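PDB 4W8Z: CRISPR system Cmr subunit Cmr1-1 from Pyrococcus furiosus, which binds RNA as a subunit of the type III-B Cmr ribonucleoprotein complex, capping it together with Cmr6, in CRISPR defence against mobile genetic elements. Local coordinates for residues A[42-47]-A[283-288]; A[189-194]-A[336-341]; A[94-99]-A[106-111]. All blocks are in the same frame, centred on the assembly; numbering follows the deposited sequence.

Following the chain from the N terminus, helix 38-54 opens contact 1, which closes only at strand 284-291. Within that long loop, contact 3 opens and closes at once, joining two consecutive short helices, 95-99 and 106-113. It is thus nested in contact 1. Helix 188-206 then opens contact 2, still inside the loop of contact 1, but contact 2 closes only at 336-341, after contact 1 has closed. Contacts 1 and 2 therefore cross. Both bring a helix against the C-terminal antiparallel sheet, their centres about 16 Å apart. Contact 3 stays a local helix pair, its centre about 24 Å from that of contact 1.

Contact 1 of 3, residues A[42-47]-A[283-288]; sequences MRWWFR and PLWFGV
W44 and W285 reach toward each other from opposite directions, bridging the two RAMP-clan regions of Cmr1. W44 lies on helix 38-54, the first helix of the N-terminal ferredoxin-like fold. W285 lies on strand 284-291 of the C-terminal sheet. The backbones stay well apart, with the CA atoms of W45 and W285 13.7 Å from each other, so long indole side chains span the gap. The tight part is small and wholly aromatic. CH2 of W285 sits over one face of the W44 indole, displaced toward its rim, and comes 3.5 Å from W44 CH2. The six-membered rings are tilted by 46°, with centroids 5.0 Å apart, so they neither stack in parallel nor meet edge to face. W44 gets there with CG anti to the backbone N (chi1 -167°). It also covers W45, with W44 CZ3 3.7 Å above the plane of the W45 ring. The other side is looser. W44 and W285 both keep part of their surface accessible, and no hydrogen bond crosses between the segments. W45 is the buried side of the cluster, backed by A148 and L152 of helix 136-152 and by F302. F302 also meets the W285 ring edge to face. On this buried side W45 touches the strand more lightly, its CZ2 4.3 Å from W285 CZ3.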
loop_
_atom_site.group_PDB
_atom_site.type_symbol
_atom_site.label_atom_id
_atom_site.label_comp_id
_atom_site.label_asym_id
_atom_site.label_seq_id
_atom_site.Cartn_x
_atom_site.Cartn_y
_atom_site.Cartn_z
ATOM N N MET A 42 7.919 5.668 1.732
ATOM C CA MET A 42 9.233 5.124 1.391
ATOM C C MET A 42 9.895 4.545 2.633
ATOM O O MET A 42 10.442 3.439 2.608
ATOM C CB MET A 42 10.130 6.199 0.771
ATOM C CG MET A 42 9.819 6.524 -0.682
ATOM S SD MET A 42 10.871 7.838 -1.329
ATOM C CE MET A 42 12.490 7.139 -1.030
ATOM N N ARG A 43 9.831 5.303 3.724
ATOM C CA ARG A 43 10.375 4.863 4.998
ATOM C C ARG A 43 9.682 3.582 5.441
ATOM O O ARG A 43 10.329 2.650 5.921
ATOM C CB ARG A 43 10.211 5.950 6.059
ATOM C CG ARG A 43 11.122 5.779 7.257
ATOM C CD ARG A 43 10.665 6.627 8.425
ATOM N NE ARG A 43 11.723 6.769 9.417
ATOM C CZ ARG A 43 12.557 7.800 9.463
ATOM N NH1 ARG A 43 12.442 8.778 8.574
ATOM N NH2 ARG A 43 13.502 7.857 10.397
ATOM N N TRP A 44 8.364 3.537 5.262
ATOM C CA TRP A 44 7.593 2.352 5.619
ATOM C C TRP A 44 8.075 1.149 4.827
ATOM O O TRP A 44 8.279 0.069 5.380
ATOM C CB TRP A 44 6.100 2.566 5.373
ATOM C CG TRP A 44 5.246 1.504 6.005
ATOM C CD1 TRP A 44 4.618 1.576 7.211
ATOM C CD2 TRP A 44 4.933 0.207 5.469
ATOM N NE1 TRP A 44 3.931 0.410 7.462
ATOM C CE2 TRP A 44 4.109 -0.447 6.410
ATOM C CE3 TRP A 44 5.265 -0.460 4.284
ATOM C CZ2 TRP A 44 3.616 -1.734 6.206
ATOM C CZ3 TRP A 44 4.780 -1.739 4.085
ATOM C CH2 TRP A 44 3.964 -2.364 5.042
ATOM N N TRP A 45 8.266 1.347 3.527
ATOM C CA TRP A 45 8.606 0.247 2.639
ATOM C C TRP A 45 10.044 -0.206 2.796
ATOM O O TRP A 45 10.371 -1.350 2.486
ATOM C CB TRP A 45 8.317 0.628 1.185
ATOM C CG TRP A 45 6.933 0.245 0.808
ATOM C CD1 TRP A 45 5.876 1.079 0.599
ATOM C CD2 TRP A 45 6.433 -1.087 0.654
ATOM N NE1 TRP A 45 4.751 0.350 0.301
ATOM C CE2 TRP A 45 5.066 -0.984 0.330
ATOM C CE3 TRP A 45 7.011 -2.359 0.752
ATOM C CZ2 TRP A 45 4.264 -2.102 0.098
ATOM C CZ3 TRP A 45 6.216 -3.468 0.522
ATOM C CH2 TRP A 45 4.855 -3.332 0.198
ATOM N N PHE A 46 10.905 0.676 3.289
ATOM C CA PHE A 46 12.270 0.269 3.584
ATOM C C PHE A 46 12.265 -0.776 4.690
ATOM O O PHE A 46 13.023 -1.741 4.650
ATOM C CB PHE A 46 13.132 1.461 3.995
ATOM C CG PHE A 46 14.469 1.067 4.541
ATOM C CD1 PHE A 46 15.498 0.711 3.689
ATOM C CD2 PHE A 46 14.692 1.035 5.907
ATOM C CE1 PHE A 46 16.728 0.336 4.190
ATOM C CE2 PHE A 46 15.917 0.662 6.413
ATOM C CZ PHE A 46 16.938 0.312 5.553
ATOM N N ARG A 47 11.403 -0.574 5.678
ATOM C CA ARG A 47 11.323 -1.475 6.819
ATOM C C ARG A 47 10.797 -2.838 6.396
ATOM O O ARG A 47 11.203 -3.865 6.934
ATOM C CB ARG A 47 10.430 -0.890 7.910
ATOM C CG ARG A 47 10.872 0.463 8.428
ATOM C CD ARG A 47 10.212 0.745 9.763
ATOM N NE ARG A 47 10.339 -0.415 10.643
ATOM C CZ ARG A 47 10.107 -0.400 11.952
ATOM N NH1 ARG A 47 9.737 0.723 12.554
ATOM N NH2 ARG A 47 10.253 -1.512 12.658
ATOM N N PRO A 283 -3.738 -8.190 7.667
ATOM C CA PRO A 283 -4.063 -6.986 6.890
ATOM C C PRO A 283 -4.102 -7.239 5.383
ATOM O O PRO A 283 -3.282 -7.992 4.851
ATOM C CB PRO A 283 -2.922 -6.026 7.237
ATOM C CG PRO A 283 -2.451 -6.474 8.571
ATOM C CD PRO A 283 -2.607 -7.963 8.583
ATOM N N LEU A 284 -5.058 -6.613 4.706
ATOM C CA LEU A 284 -5.135 -6.674 3.252
ATOM C C LEU A 284 -5.241 -5.262 2.677
ATOM O O LEU A 284 -6.090 -4.477 3.089
ATOM C CB LEU A 284 -6.325 -7.534 2.812
ATOM C CG LEU A 284 -6.488 -7.862 1.326
ATOM C CD1 LEU A 284 -7.252 -9.166 1.166
ATOM C CD2 LEU A 284 -7.207 -6.746 0.587
ATOM N N TRP A 285 -4.364 -4.942 1.733
ATOM C CA TRP A 285 -4.431 -3.661 1.038
ATOM C C TRP A 285 -4.830 -3.918 -0.395
ATOM O O TRP A 285 -4.527 -4.975 -0.940
ATOM C CB TRP A 285 -3.091 -2.925 1.066
ATOM C CG TRP A 285 -2.517 -2.669 2.421
ATOM C CD1 TRP A 285 -3.067 -2.989 3.628
ATOM C CD2 TRP A 285 -1.265 -2.038 2.704
ATOM N NE1 TRP A 285 -2.231 -2.594 4.645
ATOM C CE2 TRP A 285 -1.117 -2.009 4.102
ATOM C CE3 TRP A 285 -0.251 -1.503 1.908
ATOM C CZ2 TRP A 285 0.001 -1.462 4.721
ATOM C CZ3 TRP A 285 0.859 -0.957 2.525
ATOM C CH2 TRP A 285 0.975 -0.938 3.918
ATOM N N PHE A 286 -5.508 -2.964 -1.019
ATOM C CA PHE A 286 -5.715 -3.075 -2.454
ATOM C C PHE A 286 -5.578 -1.733 -3.156
ATOM O O PHE A 286 -5.647 -0.670 -2.531
ATOM C CB PHE A 286 -7.072 -3.719 -2.774
ATOM C CG PHE A 286 -8.262 -2.983 -2.223
ATOM C CD1 PHE A 286 -8.875 -1.972 -2.951
ATOM C CD2 PHE A 286 -8.800 -3.337 -0.998
ATOM C CE1 PHE A 286 -9.984 -1.313 -2.451
ATOM C CE2 PHE A 286 -9.909 -2.681 -0.493
ATOM C CZ PHE A 286 -10.502 -1.666 -1.219
ATOM N N GLY A 287 -5.362 -1.806 -4.464
ATOM C CA GLY A 287 -5.149 -0.637 -5.291
ATOM C C GLY A 287 -5.091 -1.071 -6.740
ATOM O O GLY A 287 -5.556 -2.157 -7.081
ATOM N N VAL A 288 -4.519 -0.228 -7.594
ATOM C CA VAL A 288 -4.473 -0.519 -9.020
ATOM C C VAL A 288 -3.043 -0.502 -9.551
ATOM O O VAL A 288 -2.306 0.462 -9.348
ATOM C CB VAL A 288 -5.328 0.486 -9.816
ATOM C CG1 VAL A 288 -5.364 0.121 -11.299
ATOM C CG2 VAL A 288 -6.736 0.540 -9.241
#

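Contact 2 of 3, residues A[189-194]-A[336-341]; sequences DEFKDS and TKVWGG
F191 and V338 are set roughly perpendicular, and the methyl of one lies over the ring of the other. V338 CG1 is 3.9 Å from the centroid of the F191 ring and only 15° off its normal. This is a CH-pi contact over the face, leaning toward the CG side of the ring. F191 CG is the nearest ring atom, at 3.8 Å from V338 CG1. V338 points this methyl at the ring because CG1 is anti to its backbone N (chi1 179°). F191 is also stacked with F185 and touches L152 of helix 136-152, and the phenyl group is buried. K192, one residue along helix 188-206, has its CG beside the backbone N (chi1 -71°), which lays its aliphatic chain along the carbonyls of V338 and K337. K192 CG is 3.4 Å from V338 O, and the chain, bent at chi3, carries CE on to 3.9 Å from K337 O. These are carbon-to-oxygen contacts, and no hydrogen bond joins the two segments. K192 CG also lies 4.2 Å from V338 CG1. The backbones come close here, with the CA atoms of K192 and V338 5.4 Å apart. K337 points its CB away from the helix, and its NZ makes a salt bridge with E229. The chain turns a corner at V338, where V338 and W339 both face V228. The helix thus packs on a classic beta bulge, where the last strands of the chain, 335-337 and 339-340, pair with strand 226-231.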
loop_
_atom_site.group_PDB
_atom_site.type_symbol
_atom_site.label_atom_id
_atom_site.label_comp_id
_atom_site.label_asym_id
_atom_site.label_seq_id
_atom_site.Cartn_x
_atom_site.Cartn_y
_atom_site.Cartn_z
ATOM N N ASP A 189 4.813 -11.622 -15.504
ATOM C CA ASP A 189 6.071 -12.306 -15.242
ATOM C C ASP A 189 7.197 -11.333 -14.902
ATOM O O ASP A 189 8.059 -11.647 -14.084
ATOM C CB ASP A 189 6.466 -13.175 -16.435
ATOM C CG ASP A 189 5.689 -14.476 -16.486
ATOM O OD1 ASP A 189 5.189 -14.918 -15.428
ATOM O OD2 ASP A 189 5.586 -15.062 -17.585
ATOM N N GLU A 190 7.193 -10.157 -15.526
ATOM C CA GLU A 190 8.155 -9.118 -15.170
ATOM C C GLU A 190 7.950 -8.686 -13.721
ATOM O O GLU A 190 8.912 -8.412 -13.001
ATOM C CB GLU A 190 8.036 -7.910 -16.100
ATOM C CG GLU A 190 8.846 -8.029 -17.380
ATOM C CD GLU A 190 8.767 -6.782 -18.243
ATOM O OE1 GLU A 190 8.076 -5.820 -17.844
ATOM O OE2 GLU A 190 9.395 -6.766 -19.321
ATOM N N PHE A 191 6.687 -8.628 -13.311
ATOM C CA PHE A 191 6.319 -8.305 -11.939
ATOM C C PHE A 191 6.865 -9.380 -10.992
ATOM O O PHE A 191 7.532 -9.065 -10.004
ATOM C CB PHE A 191 4.792 -8.184 -11.823
ATOM C CG PHE A 191 4.313 -7.447 -10.598
ATOM C CD1 PHE A 191 5.190 -7.072 -9.594
ATOM C CD2 PHE A 191 2.970 -7.133 -10.455
ATOM C CE1 PHE A 191 4.738 -6.400 -8.471
ATOM C CE2 PHE A 191 2.512 -6.459 -9.340
ATOM C CZ PHE A 191 3.395 -6.091 -8.347
ATOM N N LYS A 192 6.582 -10.645 -11.299
ATOM C CA LYS A 192 7.068 -11.765 -10.495
ATOM C C LYS A 192 8.585 -11.726 -10.331
ATOM O O LYS A 192 9.104 -11.854 -9.225
ATOM C CB LYS A 192 6.670 -13.101 -11.122
ATOM C CG LYS A 192 5.197 -13.456 -11.051
ATOM C CD LYS A 192 5.042 -14.973 -11.078
ATOM C CE LYS A 192 3.846 -15.427 -11.899
ATOM N NZ LYS A 192 3.828 -16.917 -12.036
ATOM N N ASP A 193 9.287 -11.544 -11.444
ATOM C CA ASP A 193 10.743 -11.590 -11.447
ATOM C C ASP A 193 11.371 -10.406 -10.717
ATOM O O ASP A 193 12.417 -10.545 -10.080
ATOM C CB ASP A 193 11.265 -11.650 -12.881
ATOM C CG ASP A 193 10.981 -12.983 -13.552
ATOM O OD1 ASP A 193 10.526 -13.924 -12.864
ATOM O OD2 ASP A 193 11.228 -13.089 -14.772
ATOM N N SER A 194 10.734 -9.243 -10.810
ATOM C CA SER A 194 11.246 -8.046 -10.158
ATOM C C SER A 194 11.204 -8.174 -8.644
ATOM O O SER A 194 12.142 -7.769 -7.957
ATOM C CB SER A 194 10.456 -6.816 -10.594
ATOM O OG SER A 194 10.704 -6.508 -11.953
ATOM N N THR A 336 -4.559 -13.989 -10.194
ATOM C CA THR A 336 -3.227 -14.548 -10.401
ATOM C C THR A 336 -2.298 -14.234 -9.238
ATOM O O THR A 336 -2.156 -13.077 -8.850
ATOM C CB THR A 336 -2.588 -14.017 -11.690
ATOM O OG1 THR A 336 -3.390 -14.399 -12.812
ATOM C CG2 THR A 336 -1.175 -14.567 -11.858
ATOM N N LYS A 337 -1.666 -15.266 -8.685
ATOM C CA LYS A 337 -0.687 -15.076 -7.622
ATOM C C LYS A 337 0.623 -14.534 -8.190
ATOM O O LYS A 337 1.200 -15.118 -9.108
ATOM C CB LYS A 337 -0.446 -16.387 -6.875
ATOM C CG LYS A 337 0.459 -16.263 -5.653
ATOM C CD LYS A 337 -0.192 -16.864 -4.411
ATOM C CE LYS A 337 -1.240 -15.925 -3.821
ATOM N NZ LYS A 337 -2.002 -16.533 -2.684
ATOM N N VAL A 338 1.081 -13.411 -7.645
ATOM C CA VAL A 338 2.305 -12.762 -8.107
ATOM C C VAL A 338 3.482 -13.128 -7.204
ATOM O O VAL A 338 4.604 -13.335 -7.673
ATOM C CB VAL A 338 2.141 -11.224 -8.151
ATOM C CG1 VAL A 338 3.429 -10.555 -8.604
ATOM C CG2 VAL A 338 0.988 -10.839 -9.065
ATOM N N TRP A 339 3.206 -13.229 -5.908
ATOM C CA TRP A 339 4.228 -13.516 -4.910
ATOM C C TRP A 339 3.614 -14.276 -3.737
ATOM O O TRP A 339 2.598 -13.861 -3.185
ATOM C CB TRP A 339 4.878 -12.217 -4.436
ATOM C CG TRP A 339 5.958 -12.396 -3.422
ATOM C CD1 TRP A 339 5.852 -12.220 -2.074
ATOM C CD2 TRP A 339 7.315 -12.777 -3.670
ATOM N NE1 TRP A 339 7.056 -12.469 -1.466
ATOM C CE2 TRP A 339 7.972 -12.815 -2.423
ATOM C CE3 TRP A 339 8.040 -13.092 -4.824
ATOM C CZ2 TRP A 339 9.321 -13.158 -2.298
ATOM C CZ3 TRP A 339 9.377 -13.430 -4.698
ATOM C CH2 TRP A 339 10.003 -13.460 -3.445
ATOM N N GLY A 340 4.224 -15.398 -3.368
ATOM C CA GLY A 340 3.683 -16.238 -2.317
ATOM C C GLY A 340 4.618 -16.388 -1.137
ATOM O O GLY A 340 5.512 -17.233 -1.149
ATOM N N GLY A 341 4.410 -15.564 -0.114
ATOM C CA GLY A 341 5.185 -15.650 1.112
ATOM C C GLY A 341 4.649 -16.739 2.021
ATOM O O GLY A 341 5.325 -17.174 2.951
#

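Contact 3 of 3, residues A[94-99]-A[106-111]; sequences KEFKDK and FSINLL
A pair of short consecutive helices, 95-99 and 106-113, packs within the N-terminal RAMP region, and an amide-aromatic stack between F96 and N109 holds the centre of the contact. The loop between the two segments is only six residues long. The side chains of F96 and N109 run antiparallel, one over the other. The planes of the phenyl ring and the amide are just 13° apart. N109 CB lies over the middle of the ring, 3.6 Å from its centroid, as a CH-pi contact. The amide beyond it lies over the CG and CD2 part of the ring, with N109 OD1 3.3 Å from F96 CD2 and ND2 near CG and CB of F96. The N109 side chain extends along the ring because its CG is anti to the backbone N (chi1 -167°). F96 also rests on the helix backbone, since its CZ is 3.5 Å from N109 CA. The ring is buried, and no hydrogen bond links the two segments. S107 points away from helix 95-99, and its OG is hydrogen-bonded to R158. I108 touches F96 from another direction, at the ring edge and near its plane, where I108 CG2 lies 4.0 Å from F96 CZ.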
loop_
_atom_site.group_PDB
_atom_site.type_symbol
_atom_site.label_atom_id
_atom_site.label_comp_id
_atom_site.label_asym_id
_atom_site.label_seq_id
_atom_site.Cartn_x
_atom_site.Cartn_y
_atom_site.Cartn_z
ATOM N N LYS A 94 -20.743 13.944 -6.956
ATOM C CA LYS A 94 -21.539 13.027 -7.763
ATOM C C LYS A 94 -20.724 11.794 -8.147
ATOM O O LYS A 94 -21.283 10.760 -8.506
ATOM C CB LYS A 94 -22.056 13.729 -9.022
ATOM N N GLU A 95 -19.403 11.913 -8.047
ATOM C CA GLU A 95 -18.475 10.869 -8.484
ATOM C C GLU A 95 -18.667 9.522 -7.782
ATOM O O GLU A 95 -18.457 8.469 -8.383
ATOM C CB GLU A 95 -17.034 11.350 -8.285
ATOM C CG GLU A 95 -15.968 10.349 -8.699
ATOM C CD GLU A 95 -14.864 10.986 -9.520
ATOM O OE1 GLU A 95 -13.736 11.125 -9.000
ATOM O OE2 GLU A 95 -15.128 11.344 -10.689
ATOM N N PHE A 96 -19.077 9.559 -6.519
ATOM C CA PHE A 96 -19.188 8.342 -5.723
ATOM C C PHE A 96 -20.318 7.430 -6.205
ATOM O O PHE A 96 -20.114 6.230 -6.406
ATOM C CB PHE A 96 -19.366 8.705 -4.246
ATOM C CG PHE A 96 -18.206 9.474 -3.680
ATOM C CD1 PHE A 96 -17.116 8.811 -3.140
ATOM C CD2 PHE A 96 -18.189 10.860 -3.717
ATOM C CE1 PHE A 96 -16.036 9.516 -2.635
ATOM C CE2 PHE A 96 -17.114 11.570 -3.210
ATOM C CZ PHE A 96 -16.036 10.895 -2.670
ATOM N N LYS A 97 -21.503 7.999 -6.400
ATOM C CA LYS A 97 -22.608 7.241 -6.967
ATOM C C LYS A 97 -22.280 6.863 -8.410
ATOM O O LYS A 97 -22.395 5.699 -8.801
ATOM C CB LYS A 97 -23.911 8.043 -6.902
ATOM N N ASP A 98 -21.846 7.855 -9.186
ATOM C CA ASP A 98 -21.566 7.689 -10.613
ATOM C C ASP A 98 -20.580 6.568 -10.926
ATOM O O ASP A 98 -20.798 5.782 -11.847
ATOM C CB ASP A 98 -21.026 9.000 -11.199
ATOM C CG ASP A 98 -22.092 10.070 -11.328
ATOM O OD1 ASP A 98 -23.201 9.885 -10.781
ATOM O OD2 ASP A 98 -21.814 11.106 -11.970
ATOM N N LYS A 99 -19.495 6.500 -10.162
ATOM C CA LYS A 99 -18.418 5.561 -10.461
ATOM C C LYS A 99 -18.472 4.290 -9.610
ATOM O O LYS A 99 -17.620 3.414 -9.757
ATOM C CB LYS A 99 -17.059 6.239 -10.277
ATOM C CG LYS A 99 -16.851 7.493 -11.113
ATOM C CD LYS A 99 -16.658 7.162 -12.583
ATOM C CE LYS A 99 -16.396 8.424 -13.392
ATOM N NZ LYS A 99 -16.374 8.166 -14.856
ATOM N N PHE A 106 -16.158 5.654 1.275
ATOM C CA PHE A 106 -17.185 6.278 2.103
ATOM C C PHE A 106 -16.666 7.480 2.889
ATOM O O PHE A 106 -17.267 8.551 2.864
ATOM C CB PHE A 106 -17.772 5.239 3.065
ATOM C CG PHE A 106 -18.742 5.806 4.061
ATOM C CD1 PHE A 106 -18.305 6.269 5.291
ATOM C CD2 PHE A 106 -20.097 5.858 3.777
ATOM C CE1 PHE A 106 -19.196 6.791 6.212
ATOM C CE2 PHE A 106 -20.995 6.376 4.695
ATOM C CZ PHE A 106 -20.541 6.843 5.913
ATOM N N SER A 107 -15.547 7.291 3.581
ATOM C CA SER A 107 -14.975 8.323 4.443
ATOM C C SER A 107 -14.629 9.600 3.678
ATOM O O SER A 107 -14.744 10.698 4.214
ATOM C CB SER A 107 -13.726 7.790 5.156
ATOM O OG SER A 107 -14.069 6.959 6.254
ATOM N N ILE A 108 -14.206 9.452 2.429
ATOM C CA ILE A 108 -13.855 10.598 1.602
ATOM C C ILE A 108 -15.127 11.346 1.229
ATOM O O ILE A 108 -15.179 12.577 1.263
ATOM C CB ILE A 108 -13.097 10.164 0.331
ATOM C CG1 ILE A 108 -11.834 9.384 0.705
ATOM C CG2 ILE A 108 -12.748 11.372 -0.524
ATOM C CD1 ILE A 108 -11.133 8.767 -0.478
ATOM N N ASN A 109 -16.157 10.579 0.893
ATOM C CA ASN A 109 -17.461 11.123 0.549
ATOM C C ASN A 109 -18.061 11.929 1.701
ATOM O O ASN A 109 -18.729 12.940 1.484
ATOM C CB ASN A 109 -18.400 9.986 0.144
ATOM C CG ASN A 109 -19.666 10.478 -0.520
ATOM O OD1 ASN A 109 -19.773 11.646 -0.891
ATOM N ND2 ASN A 109 -20.632 9.582 -0.685
ATOM N N LEU A 110 -17.805 11.481 2.927
ATOM C CA LEU A 110 -18.341 12.139 4.111
ATOM C C LEU A 110 -17.614 13.449 4.393
ATOM O O LEU A 110 -18.242 14.455 4.722
ATOM C CB LEU A 110 -18.254 11.212 5.326
ATOM C CG LEU A 110 -18.812 11.781 6.633
ATOM C CD1 LEU A 110 -20.234 12.273 6.436
ATOM C CD2 LEU A 110 -18.752 10.747 7.737
ATOM N N LEU A 111 -16.291 13.432 4.277
ATOM C CA LEU A 111 -15.503 14.651 4.409
ATOM C C LEU A 111 -15.902 15.653 3.333
ATOM O O LEU A 111 -15.932 16.859 3.574
ATOM C CB LEU A 111 -14.008 14.343 4.318
ATOM C CG LEU A 111 -13.387 13.621 5.514
ATOM C CD1 LEU A 111 -11.995 13.119 5.177
ATOM C CD2 LEU A 111 -13.349 14.541 6.730
#